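Pectate lyase 1 (Juniperus ashei, PDB 1PXZ) has low pectate lyase activity, cleaving (1->4)-alpha-D-galacturonan by elimination with calcium as cofactor, and is the major allergen of cedar pollen. Local coordinates at residues L262-S267 against S298-F303; V240-Y245 against K328-N333; K276-K281 against G306-S311; W294-T299 against V310-T315. All coordinates share one frame; numbering follows the deposited sequence.

Contact 1. Residues L262-S267 against S298-F303; sequences LSEGNS and STRDAF
The carboxylate of D301 reaches across to the turn at N266 and to S263, using both oxygens. OD1 accepts the backbone N-H of N266 (N266 N to D301 OD1 2.8 Å) on its anti side. The hydroxyl of S263 donates to the other oxygen, S263 OG to D301 OD2 2.6 Å, on the syn side and 19° out of the carboxylate plane. A third donor, S298 OG, lies 2.6 Å from D301 OD2, so the group is held against rotation. Elsewhere E264, its CG anti to the backbone N (chi1 -177°) and its chain extended, runs alongside R300. E264 OE2 meets the guanidinium edge at R300 NH2, 2.9 Å away, in a salt bridge; carboxylate and guanidinium planes are 84° apart. The backbones pair in parallel: T299 N donates to S263 O (2.8 Å), G265 N to T299 O, and A302 N to N266 O. A water links S263 O to T299 OG1. Farther out, N266 ND2 steadies S263 OG at 2.9 Å, although its stronger partner is the carbonyl of V240, and N266 OD1 accepts from N243 N; H239 and T318 bind E264 OE1. Strand, a turn through left-handed G265 or R300, then strand again: successive coils of a parallel beta-helix. D301 lies beside N266 where the next rung would come, N266 over N243 being consistent with the asparagine ladder of pectate lyases.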
loop_
_atom_site.group_PDB
_atom_site.type_symbol
_atom_site.label_atom_id
_atom_site.label_comp_id
_atom_site.label_asym_id
_atom_site.label_seq_id
_atom_site.Cartn_x
_atom_site.Cartn_y
_atom_site.Cartn_z
ATOM N N LEU A 262 8.439 3.396 13.489
ATOM C CA LEU A 262 9.316 4.535 13.346
ATOM C C LEU A 262 8.612 5.623 12.548
ATOM O O LEU A 262 8.595 5.618 11.321
ATOM C CB LEU A 262 10.652 4.121 12.725
ATOM C CG LEU A 262 11.306 2.899 13.414
ATOM C CD1 LEU A 262 12.669 2.619 12.798
ATOM C CD2 LEU A 262 11.429 3.108 14.920
ATOM N N SER A 263 8.020 6.551 13.313
ATOM C CA SER A 263 7.323 7.691 12.735
ATOM C C SER A 263 8.298 8.851 12.556
ATOM O O SER A 263 8.888 9.293 13.536
ATOM C CB SER A 263 6.152 8.095 13.635
ATOM O OG SER A 263 5.593 9.326 13.191
ATOM N N GLU A 264 8.489 9.321 11.322
ATOM C CA GLU A 264 9.445 10.395 11.065
ATOM C C GLU A 264 8.927 11.398 10.060
ATOM O O GLU A 264 8.541 11.004 8.949
ATOM C CB GLU A 264 10.722 9.716 10.549
ATOM C CG GLU A 264 11.887 10.644 10.274
ATOM C CD GLU A 264 13.170 9.907 9.930
ATOM O OE1 GLU A 264 13.142 8.675 9.694
ATOM O OE2 GLU A 264 14.209 10.612 9.896
ATOM N N GLY A 265 8.885 12.675 10.411
ATOM C CA GLY A 265 8.524 13.702 9.454
ATOM C C GLY A 265 7.090 13.637 8.975
ATOM O O GLY A 265 6.780 14.127 7.869
ATOM N N ASN A 266 6.174 13.083 9.751
ATOM C CA ASN A 266 4.748 13.093 9.407
ATOM C C ASN A 266 4.089 14.389 9.848
ATOM O O ASN A 266 4.630 15.063 10.733
ATOM C CB ASN A 266 4.064 11.895 10.079
ATOM C CG ASN A 266 4.628 10.594 9.533
ATOM O OD1 ASN A 266 4.492 10.351 8.327
ATOM N ND2 ASN A 266 5.235 9.783 10.383
ATOM N N SER A 267 2.944 14.736 9.273
ATOM C CA SER A 267 2.195 15.898 9.764
ATOM C C SER A 267 0.809 15.403 10.176
ATOM O O SER A 267 0.080 14.807 9.371
ATOM C CB SER A 267 2.115 16.989 8.712
ATOM O OG SER A 267 1.250 18.050 9.128
ATOM N N SER A 298 8.842 8.825 17.544
ATOM C CA SER A 298 8.391 9.973 16.754
ATOM C C SER A 298 9.554 10.945 16.577
ATOM O O SER A 298 10.061 11.478 17.574
ATOM C CB SER A 298 7.198 10.652 17.428
ATOM O OG SER A 298 6.937 11.925 16.864
ATOM N N THR A 299 9.995 11.177 15.346
ATOM C CA THR A 299 11.109 12.057 15.042
ATOM C C THR A 299 10.752 13.151 14.055
ATOM O O THR A 299 10.361 12.800 12.930
ATOM C CB THR A 299 12.264 11.230 14.418
ATOM O OG1 THR A 299 12.538 10.119 15.299
ATOM C CG2 THR A 299 13.525 12.056 14.278
ATOM N N ARG A 300 10.888 14.415 14.401
ATOM C CA ARG A 300 10.612 15.566 13.541
ATOM C C ARG A 300 9.213 15.537 12.930
ATOM O O ARG A 300 8.997 16.044 11.833
ATOM C CB ARG A 300 11.679 15.676 12.436
ATOM C CG ARG A 300 13.078 15.770 13.071
ATOM C CD ARG A 300 14.186 15.936 12.056
ATOM N NE ARG A 300 14.384 14.695 11.305
ATOM C CZ ARG A 300 14.368 14.604 9.980
ATOM N NH1 ARG A 300 14.168 15.677 9.232
ATOM N NH2 ARG A 300 14.556 13.421 9.407
ATOM N N ASP A 301 8.279 14.947 13.650
ATOM C CA ASP A 301 6.855 14.987 13.282
ATOM C C ASP A 301 6.318 16.381 13.529
ATOM O O ASP A 301 6.857 17.142 14.332
ATOM C CB ASP A 301 6.073 13.951 14.079
ATOM C CG ASP A 301 6.252 12.510 13.616
ATOM O OD1 ASP A 301 6.525 12.288 12.410
ATOM O OD2 ASP A 301 6.113 11.575 14.447
ATOM N N ALA A 302 5.248 16.754 12.837
ATOM C CA ALA A 302 4.580 18.030 13.107
ATOM C C ALA A 302 3.175 17.753 13.639
ATOM O O ALA A 302 2.576 16.772 13.175
ATOM C CB ALA A 302 4.558 18.901 11.873
ATOM N N PHE A 303 2.675 18.568 14.567
ATOM C CA PHE A 303 1.406 18.277 15.234
ATOM C C PHE A 303 0.501 19.497 15.168
ATOM O O PHE A 303 0.891 20.585 15.552
ATOM C CB PHE A 303 1.584 17.877 16.714
ATOM C CG PHE A 303 2.448 16.627 16.828
ATOM C CD1 PHE A 303 1.878 15.381 16.726
ATOM C CD2 PHE A 303 3.816 16.708 17.024
ATOM C CE1 PHE A 303 2.655 14.238 16.798
ATOM C CE2 PHE A 303 4.612 15.579 17.097
ATOM C CZ PHE A 303 4.023 14.339 16.984
HETATM O O HOH W 1 11.167 7.853 14.421
#

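Contact 2. Residues V240-Y245 against K328-N333; sequences VANNNY and KVENGN
The flat amide of N242 lies against the backbone between V329 and E330, and here the packing is tight. V329 slides past it in the opposite direction, bringing its CG1 to 3.7 Å from CG of N242. The far end of the amide comes close to the polar atoms of the E330 backbone. Beside it the methyl groups meet: A241 CB and V329 CG2 are 3.9 Å apart, an apolar contact between the end of strand 237-241 and loop 328-333. The left-handed backbone of N242 turns its side chain toward the loop. The other flank is looser. E330 bends at CG (chi2 -76°), so its carboxylate leads away from N242, and K328 points off into an exposed position. Past the contact the loop tightens on itself in an Asx turn, with N333 N donating to N331 OD1 at 2.7 Å and an almost straight 176°. The loop packs on the outside of the beta-helix where strand 237-241 turns toward strand 244-245: L338 of helix 335-338 touches both N242 and E330, F219 lies against N242, and R300 of the coil nearer the C terminus binds the V329 carbonyl.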
loop_
_atom_site.group_PDB
_atom_site.type_symbol
_atom_site.label_atom_id
_atom_site.label_comp_id
_atom_site.label_asym_id
_atom_site.label_seq_id
_atom_site.Cartn_x
_atom_site.Cartn_y
_atom_site.Cartn_z
ATOM N N VAL A 240 7.244 4.898 9.012
ATOM C CA VAL A 240 6.166 5.794 8.558
ATOM C C VAL A 240 6.736 7.183 8.346
ATOM O O VAL A 240 6.959 7.890 9.332
ATOM C CB VAL A 240 5.005 5.815 9.563
ATOM C CG1 VAL A 240 3.834 6.664 9.055
ATOM C CG2 VAL A 240 4.480 4.409 9.845
ATOM N N ALA A 241 6.997 7.581 7.090
ATOM C CA ALA A 241 7.789 8.779 6.846
ATOM C C ALA A 241 7.180 9.802 5.900
ATOM O O ALA A 241 6.771 9.427 4.795
ATOM C CB ALA A 241 9.133 8.337 6.236
ATOM N N ASN A 242 7.136 11.077 6.258
ATOM C CA ASN A 242 6.687 12.166 5.397
ATOM C C ASN A 242 5.310 11.897 4.774
ATOM O O ASN A 242 5.078 12.136 3.585
ATOM C CB ASN A 242 7.719 12.426 4.312
ATOM C CG ASN A 242 8.844 13.307 4.830
ATOM O OD1 ASN A 242 8.761 13.997 5.854
ATOM N ND2 ASN A 242 9.916 13.276 4.073
ATOM N N ASN A 243 4.398 11.415 5.624
ATOM C CA ASN A 243 2.998 11.316 5.210
ATOM C C ASN A 243 2.189 12.481 5.776
ATOM O O ASN A 243 2.606 13.058 6.776
ATOM C CB ASN A 243 2.382 10.018 5.715
ATOM C CG ASN A 243 3.200 8.775 5.427
ATOM O OD1 ASN A 243 3.998 8.280 6.230
ATOM N ND2 ASN A 243 2.957 8.251 4.232
ATOM N N ASN A 244 1.051 12.806 5.177
ATOM C CA ASN A 244 0.204 13.919 5.628
ATOM C C ASN A 244 -1.123 13.403 6.139
ATOM O O ASN A 244 -1.824 12.671 5.420
ATOM C CB ASN A 244 0.014 14.879 4.451
ATOM C CG ASN A 244 -0.496 16.247 4.828
ATOM O OD1 ASN A 244 -0.208 16.756 5.914
ATOM N ND2 ASN A 244 -1.265 16.885 3.952
ATOM N N TYR A 245 -1.524 13.726 7.369
ATOM C CA TYR A 245 -2.729 13.162 7.942
ATOM C C TYR A 245 -3.783 14.252 8.197
ATOM O O TYR A 245 -3.516 15.178 8.959
ATOM C CB TYR A 245 -2.469 12.440 9.270
ATOM C CG TYR A 245 -1.648 11.174 9.239
ATOM C CD1 TYR A 245 -0.254 11.287 9.087
ATOM C CD2 TYR A 245 -2.203 9.911 9.360
ATOM C CE1 TYR A 245 0.521 10.145 9.059
ATOM C CE2 TYR A 245 -1.431 8.751 9.340
ATOM C CZ TYR A 245 -0.060 8.907 9.184
ATOM O OH TYR A 245 0.751 7.787 9.147
ATOM N N LYS A 328 16.009 10.481 1.858
ATOM C CA LYS A 328 15.912 11.598 2.799
ATOM C C LYS A 328 14.500 11.816 3.315
ATOM O O LYS A 328 13.551 11.863 2.539
ATOM C CB LYS A 328 16.370 12.888 2.100
ATOM C CG LYS A 328 16.549 14.046 3.077
ATOM C CD LYS A 328 17.177 15.247 2.385
ATOM C CE LYS A 328 18.643 15.020 2.051
ATOM N NZ LYS A 328 18.946 15.261 0.611
ATOM N N VAL A 329 14.359 11.977 4.619
ATOM C CA VAL A 329 13.091 12.346 5.231
ATOM C C VAL A 329 13.206 13.779 5.736
ATOM O O VAL A 329 14.131 14.096 6.503
ATOM C CB VAL A 329 12.734 11.369 6.357
ATOM C CG1 VAL A 329 11.374 11.703 6.960
ATOM C CG2 VAL A 329 12.727 9.926 5.850
ATOM N N GLU A 330 12.302 14.654 5.295
ATOM C CA GLU A 330 12.278 16.035 5.774
ATOM C C GLU A 330 11.478 16.172 7.056
ATOM O O GLU A 330 10.785 15.237 7.462
ATOM C CB GLU A 330 11.618 16.940 4.724
ATOM C CG GLU A 330 12.177 16.669 3.335
ATOM C CD GLU A 330 13.554 17.267 3.168
ATOM O OE1 GLU A 330 13.863 18.185 3.961
ATOM O OE2 GLU A 330 14.302 16.819 2.275
ATOM N N ASN A 331 11.576 17.346 7.676
ATOM C CA ASN A 331 10.750 17.688 8.814
ATOM C C ASN A 331 9.257 17.632 8.488
ATOM O O ASN A 331 8.889 17.883 7.342
ATOM C CB ASN A 331 11.064 19.127 9.247
ATOM C CG ASN A 331 10.309 19.423 10.534
ATOM O OD1 ASN A 331 9.128 19.774 10.512
ATOM N ND2 ASN A 331 11.020 19.256 11.643
ATOM N N GLY A 332 8.429 17.336 9.481
ATOM C CA GLY A 332 6.997 17.181 9.235
ATOM C C GLY A 332 6.328 18.413 8.691
ATOM O O GLY A 332 5.263 18.391 8.053
ATOM N N ASN A 333 6.933 19.586 8.908
ATOM C CA ASN A 333 6.326 20.770 8.296
ATOM C C ASN A 333 6.359 20.673 6.779
ATOM O O ASN A 333 5.590 21.369 6.106
ATOM C CB ASN A 333 7.071 22.030 8.757
ATOM C CG ASN A 333 8.550 21.924 8.451
ATOM O OD1 ASN A 333 8.963 20.977 7.774
ATOM N ND2 ASN A 333 9.346 22.868 8.938
#

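Contact 3. Residues K276-K281 against G306-S311; sequences KKEVTK and GAYFVS
Y308 lays its ring over E278 because its CG stands between the backbone N and the carbonyl carbon (chi1 57°); T280 places OG1 in the same manner (chi1 39°), which directs its CG2 at F309. This is the C-terminal end of the parallel beta-helix, where the chain leading into strand 280-282, the outermost of its sheet, runs beside the loop after strand 302-304. A single backbone bridge joins E278 and Y308. Of its bonds, V279 N to Y308 O is short at 2.8 Å, whereas Y308 N to K277 O is longer at 3.3 Å, its donor standing well above the carbonyl plane. The Y308 ring receives E278 CA over one face, 4.0 Å from its centroid, and K277 CB comes within 3.6 Å of Y308 CE1. Past CB, the chain of K277 bends and sends NZ to the carbonyls of P271 and N305. V279 CG1 crosses toward F309 CD2 at 4.0 Å, and W248 backs V279. One hydroxyl serves both segments: T280 OG1 donates to the anti lone pair of E278 OE2 and accepts from V310 N at 3.1 Å. That grip fixes the T280 rotation, so that its methyl CG2 sits directly over the centre of the F309 ring, 3.5 Å from the centroid and 5° off the ring normal.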
loop_
_atom_site.group_PDB
_atom_site.type_symbol
_atom_site.label_atom_id
_atom_site.label_comp_id
_atom_site.label_asym_id
_atom_site.label_seq_id
_atom_site.Cartn_x
_atom_site.Cartn_y
_atom_site.Cartn_z
ATOM N N LYS A 276 -9.853 12.151 20.914
ATOM C CA LYS A 276 -9.290 11.676 19.648
ATOM C C LYS A 276 -7.976 12.367 19.331
ATOM O O LYS A 276 -7.466 12.228 18.218
ATOM C CB LYS A 276 -10.255 11.937 18.484
ATOM C CG LYS A 276 -11.601 11.229 18.588
ATOM C CD LYS A 276 -12.440 11.459 17.336
ATOM C CE LYS A 276 -13.804 10.801 17.484
ATOM N NZ LYS A 276 -14.540 10.715 16.191
ATOM N N LYS A 277 -7.407 13.138 20.261
ATOM C CA LYS A 277 -6.213 13.915 19.975
ATOM C C LYS A 277 -4.973 13.043 19.821
ATOM O O LYS A 277 -4.019 13.438 19.150
ATOM C CB LYS A 277 -5.937 14.910 21.134
ATOM C CG LYS A 277 -7.046 15.959 21.276
ATOM C CD LYS A 277 -7.132 16.889 20.076
ATOM C CE LYS A 277 -8.092 18.061 20.308
ATOM N NZ LYS A 277 -8.251 18.870 19.054
ATOM N N GLU A 278 -4.978 11.866 20.435
ATOM C CA GLU A 278 -3.789 11.021 20.423
ATOM C C GLU A 278 -3.613 10.327 19.065
ATOM O O GLU A 278 -4.529 9.686 18.558
ATOM C CB GLU A 278 -3.809 9.943 21.524
ATOM C CG GLU A 278 -2.402 9.344 21.625
ATOM C CD GLU A 278 -2.281 8.254 22.659
ATOM O OE1 GLU A 278 -3.150 8.213 23.557
ATOM O OE2 GLU A 278 -1.321 7.444 22.570
ATOM N N VAL A 279 -2.427 10.479 18.494
ATOM C CA VAL A 279 -2.157 9.905 17.171
ATOM C C VAL A 279 -2.086 8.386 17.281
ATOM O O VAL A 279 -2.598 7.671 16.416
ATOM C CB VAL A 279 -0.821 10.437 16.643
ATOM C CG1 VAL A 279 -0.291 9.581 15.486
ATOM C CG2 VAL A 279 -0.925 11.911 16.244
ATOM N N THR A 280 -1.432 7.914 18.338
ATOM C CA THR A 280 -1.115 6.532 18.637
ATOM C C THR A 280 -2.180 5.786 19.429
ATOM O O THR A 280 -2.923 6.320 20.254
ATOM C CB THR A 280 0.168 6.433 19.513
ATOM O OG1 THR A 280 0.156 7.509 20.473
ATOM C CG2 THR A 280 1.421 6.604 18.673
ATOM N N LYS A 281 -2.234 4.479 19.178
ATOM C CA LYS A 281 -3.077 3.590 19.941
ATOM C C LYS A 281 -2.439 2.205 20.081
ATOM O O LYS A 281 -2.223 1.524 19.085
ATOM C CB LYS A 281 -4.478 3.423 19.326
ATOM C CG LYS A 281 -5.411 2.736 20.335
ATOM C CD LYS A 281 -6.869 2.902 19.913
ATOM C CE LYS A 281 -7.751 1.947 20.713
ATOM N NZ LYS A 281 -8.386 0.914 19.841
ATOM N N GLY A 306 -3.648 20.165 18.335
ATOM C CA GLY A 306 -3.660 19.440 19.605
ATOM C C GLY A 306 -3.246 17.984 19.498
ATOM O O GLY A 306 -3.257 17.236 20.476
ATOM N N ALA A 307 -2.878 17.538 18.306
ATOM C CA ALA A 307 -2.404 16.170 18.114
ATOM C C ALA A 307 -1.155 15.882 18.943
ATOM O O ALA A 307 -0.317 16.775 19.064
ATOM C CB ALA A 307 -2.056 15.959 16.639
ATOM N N TYR A 308 -1.015 14.660 19.437
ATOM C CA TYR A 308 0.246 14.255 20.044
ATOM C C TYR A 308 0.487 12.763 19.862
ATOM O O TYR A 308 -0.450 11.968 19.697
ATOM C CB TYR A 308 0.269 14.610 21.549
ATOM C CG TYR A 308 -0.870 13.994 22.330
ATOM C CD1 TYR A 308 -2.088 14.672 22.459
ATOM C CD2 TYR A 308 -0.736 12.759 22.924
ATOM C CE1 TYR A 308 -3.096 14.063 23.177
ATOM C CE2 TYR A 308 -1.746 12.153 23.651
ATOM C CZ TYR A 308 -2.935 12.831 23.764
ATOM O OH TYR A 308 -3.961 12.243 24.470
ATOM N N PHE A 309 1.770 12.409 19.907
ATOM C CA PHE A 309 2.220 11.026 19.735
ATOM C C PHE A 309 2.802 10.537 21.049
ATOM O O PHE A 309 3.695 11.191 21.586
ATOM C CB PHE A 309 3.261 10.999 18.621
ATOM C CG PHE A 309 3.780 9.669 18.129
ATOM C CD1 PHE A 309 4.582 8.832 18.880
ATOM C CD2 PHE A 309 3.438 9.278 16.835
ATOM C CE1 PHE A 309 5.045 7.622 18.400
ATOM C CE2 PHE A 309 3.896 8.071 16.340
ATOM C CZ PHE A 309 4.703 7.245 17.100
ATOM N N VAL A 310 2.344 9.405 21.553
ATOM C CA VAL A 310 2.927 8.865 22.788
ATOM C C VAL A 310 4.008 7.865 22.394
ATOM O O VAL A 310 3.744 6.767 21.895
ATOM C CB VAL A 310 1.838 8.240 23.655
ATOM C CG1 VAL A 310 2.442 7.574 24.882
ATOM C CG2 VAL A 310 0.836 9.310 24.090
ATOM N N SER A 311 5.242 8.299 22.604
ATOM C CA SER A 311 6.433 7.517 22.287
ATOM C C SER A 311 6.747 6.455 23.323
ATOM O O SER A 311 6.338 6.570 24.490
ATOM C CB SER A 311 7.642 8.484 22.227
ATOM O OG SER A 311 7.708 8.955 20.889
#

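Contact 4. Residues W294-T299 against V310-T315; sequences WVWRST and VSSGKT
W296 and S312 form one antiparallel hydrogen-bonded pair, W296 N to S312 O 2.9 Å and S312 N to W296 O 2.9 Å. The second bond is the straighter, at 167°; in the first the donor stands above the carbonyl plane. A side-chain bond extends the pair. A chi1 of 53° tucks the S312 hydroxyl back over its own backbone, and it donates to the carbonyl of W294, two residues before W296 and ahead of the strand: S312 OG to W294 O is 2.7 Å, again from above the carbonyl plane. The same hydroxyl has a second partner in R282 NH2, which also donates to the V310 carbonyl. Water provides the next kind of link: one molecule lies 3.0 Å from S298 N and 2.9 Å from S311 OG, bridging the two, and another joins K314 O to R297 NH1, the latter bond weak. Packing is modest. R297 CD rests against K314 O at 3.4 Å, and S312 OG approaches W296 CB at 3.8 Å. The indole of W296 leads away from the loop, toward T280 and R282, and its NE1 binds the P259 carbonyl. The charged ends of R297 and K314 keep apart, NH1 to NZ 6.9 Å. Strand 296-299, within an experimentally defined IgE-binding region, pairs in parallel with strand 260-264; residues 311-314 run at 104° to residues 294-298 and add a single antiparallel bridge at the C-terminal end of a parallel beta-helix.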
loop_
_atom_site.group_PDB
_atom_site.type_symbol
_atom_site.label_atom_id
_atom_site.label_comp_id
_atom_site.label_asym_id
_atom_site.label_seq_id
_atom_site.Cartn_x
_atom_site.Cartn_y
_atom_site.Cartn_z
ATOM N N TRP A 294 7.688 -1.676 23.872
ATOM C CA TRP A 294 7.564 -1.547 22.406
ATOM C C TRP A 294 8.291 -0.316 21.906
ATOM O O TRP A 294 8.281 0.771 22.464
ATOM C CB TRP A 294 6.082 -1.471 22.036
ATOM C CG TRP A 294 5.240 -2.638 22.407
ATOM C CD1 TRP A 294 5.581 -3.789 23.044
ATOM C CD2 TRP A 294 3.825 -2.732 22.124
ATOM N NE1 TRP A 294 4.470 -4.605 23.176
ATOM C CE2 TRP A 294 3.384 -3.976 22.623
ATOM C CE3 TRP A 294 2.926 -1.866 21.496
ATOM C CZ2 TRP A 294 2.051 -4.390 22.514
ATOM C CZ3 TRP A 294 1.600 -2.278 21.389
ATOM C CH2 TRP A 294 1.184 -3.524 21.896
ATOM N N VAL A 295 8.974 -0.406 20.769
ATOM C CA VAL A 295 9.767 0.741 20.351
ATOM C C VAL A 295 8.938 1.510 19.317
ATOM O O VAL A 295 8.884 1.115 18.157
ATOM C CB VAL A 295 11.119 0.305 19.783
ATOM C CG1 VAL A 295 11.829 1.487 19.135
ATOM C CG2 VAL A 295 12.015 -0.296 20.873
ATOM N N TRP A 296 8.276 2.547 19.809
ATOM C CA TRP A 296 7.466 3.419 18.966
ATOM C C TRP A 296 8.048 4.821 19.039
ATOM O O TRP A 296 7.893 5.505 20.050
ATOM C CB TRP A 296 6.001 3.431 19.394
ATOM C CG TRP A 296 5.247 2.159 19.163
ATOM C CD1 TRP A 296 5.716 0.899 18.985
ATOM C CD2 TRP A 296 3.810 2.049 19.091
ATOM N NE1 TRP A 296 4.697 0.009 18.806
ATOM C CE2 TRP A 296 3.509 0.702 18.866
ATOM C CE3 TRP A 296 2.760 2.977 19.194
ATOM C CZ2 TRP A 296 2.197 0.242 18.741
ATOM C CZ3 TRP A 296 1.450 2.522 19.068
ATOM C CH2 TRP A 296 1.188 1.156 18.842
ATOM N N ARG A 297 8.719 5.255 17.978
ATOM C CA ARG A 297 9.412 6.527 17.994
ATOM C C ARG A 297 8.782 7.580 17.078
ATOM O O ARG A 297 8.264 7.250 16.004
ATOM C CB ARG A 297 10.869 6.358 17.559
ATOM C CG ARG A 297 11.591 5.181 18.186
ATOM C CD ARG A 297 13.082 5.499 18.288
ATOM N NE ARG A 297 13.721 5.591 16.979
ATOM C CZ ARG A 297 14.448 4.593 16.479
ATOM N NH1 ARG A 297 14.581 3.491 17.210
ATOM N NH2 ARG A 297 15.022 4.696 15.285
ATOM N N SER A 298 8.842 8.825 17.544
ATOM C CA SER A 298 8.391 9.973 16.754
ATOM C C SER A 298 9.554 10.945 16.577
ATOM O O SER A 298 10.061 11.478 17.574
ATOM C CB SER A 298 7.198 10.652 17.428
ATOM O OG SER A 298 6.937 11.925 16.864
ATOM N N THR A 299 9.995 11.177 15.346
ATOM C CA THR A 299 11.109 12.057 15.042
ATOM C C THR A 299 10.752 13.151 14.055
ATOM O O THR A 299 10.361 12.800 12.930
ATOM C CB THR A 299 12.264 11.230 14.418
ATOM O OG1 THR A 299 12.538 10.119 15.299
ATOM C CG2 THR A 299 13.525 12.056 14.278
ATOM N N VAL A 310 2.344 9.405 21.553
ATOM C CA VAL A 310 2.927 8.865 22.788
ATOM C C VAL A 310 4.008 7.865 22.394
ATOM O O VAL A 310 3.744 6.767 21.895
ATOM C CB VAL A 310 1.838 8.240 23.655
ATOM C CG1 VAL A 310 2.442 7.574 24.882
ATOM C CG2 VAL A 310 0.836 9.310 24.090
ATOM N N SER A 311 5.242 8.299 22.604
ATOM C CA SER A 311 6.433 7.517 22.287
ATOM C C SER A 311 6.747 6.455 23.323
ATOM O O SER A 311 6.338 6.570 24.490
ATOM C CB SER A 311 7.642 8.484 22.227
ATOM O OG SER A 311 7.708 8.955 20.889
ATOM N N SER A 312 7.484 5.427 22.922
ATOM C CA SER A 312 8.008 4.448 23.886
ATOM C C SER A 312 9.331 3.912 23.332
ATOM O O SER A 312 9.529 3.844 22.110
ATOM C CB SER A 312 7.023 3.333 24.212
ATOM O OG SER A 312 6.519 2.681 23.051
ATOM N N GLY A 313 10.264 3.570 24.212
ATOM C CA GLY A 313 11.601 3.131 23.799
ATOM C C GLY A 313 12.534 4.329 23.785
ATOM O O GLY A 313 12.059 5.467 23.884
ATOM N N LYS A 314 13.846 4.144 23.668
ATOM C CA LYS A 314 14.744 5.296 23.745
ATOM C C LYS A 314 14.955 5.951 22.381
ATOM O O LYS A 314 14.730 5.383 21.311
ATOM C CB LYS A 314 16.099 4.886 24.333
ATOM C CG LYS A 314 16.920 3.973 23.437
ATOM C CD LYS A 314 16.735 2.506 23.786
ATOM C CE LYS A 314 15.637 1.846 22.973
ATOM N NZ LYS A 314 14.445 1.517 23.808
ATOM N N THR A 315 15.419 7.201 22.411
ATOM C CA THR A 315 15.638 7.948 21.174
ATOM C C THR A 315 16.894 7.472 20.458
ATOM O O THR A 315 17.897 7.092 21.063
ATOM C CB THR A 315 15.717 9.457 21.462
ATOM O OG1 THR A 315 14.522 9.879 22.138
ATOM C CG2 THR A 315 15.785 10.239 20.163
HETATM O O HOH W 2 15.328 2.732 19.651
HETATM O O HOH W 3 10.494 9.147 19.985
#

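Coming from the N terminus, the chain lays down the coils of the beta-helix before reaching 240-245, the start of contact 2, whose loop closes last, at 328-333, and encloses the other three. Contact 1 next joins 262-267 to 298-303, strand to neighbouring strand. Contact 3, opening at 276-281 and closing at 306-311, crosses it. Contact 4 starts at 294-299, on the strand where contact 1 ends, and closes at 310-315, where contact 3 ends. Contacts 1 and 2 touch, as do 1, 3 and 4 among themselves, whereas 2 stays about 6 Å (nearest atoms) from 3 and 4. Contact 1 joins neighbouring coils, while 2, 3 and 4 tie the last coils to the loop between strand 302-304 and helix 335-338.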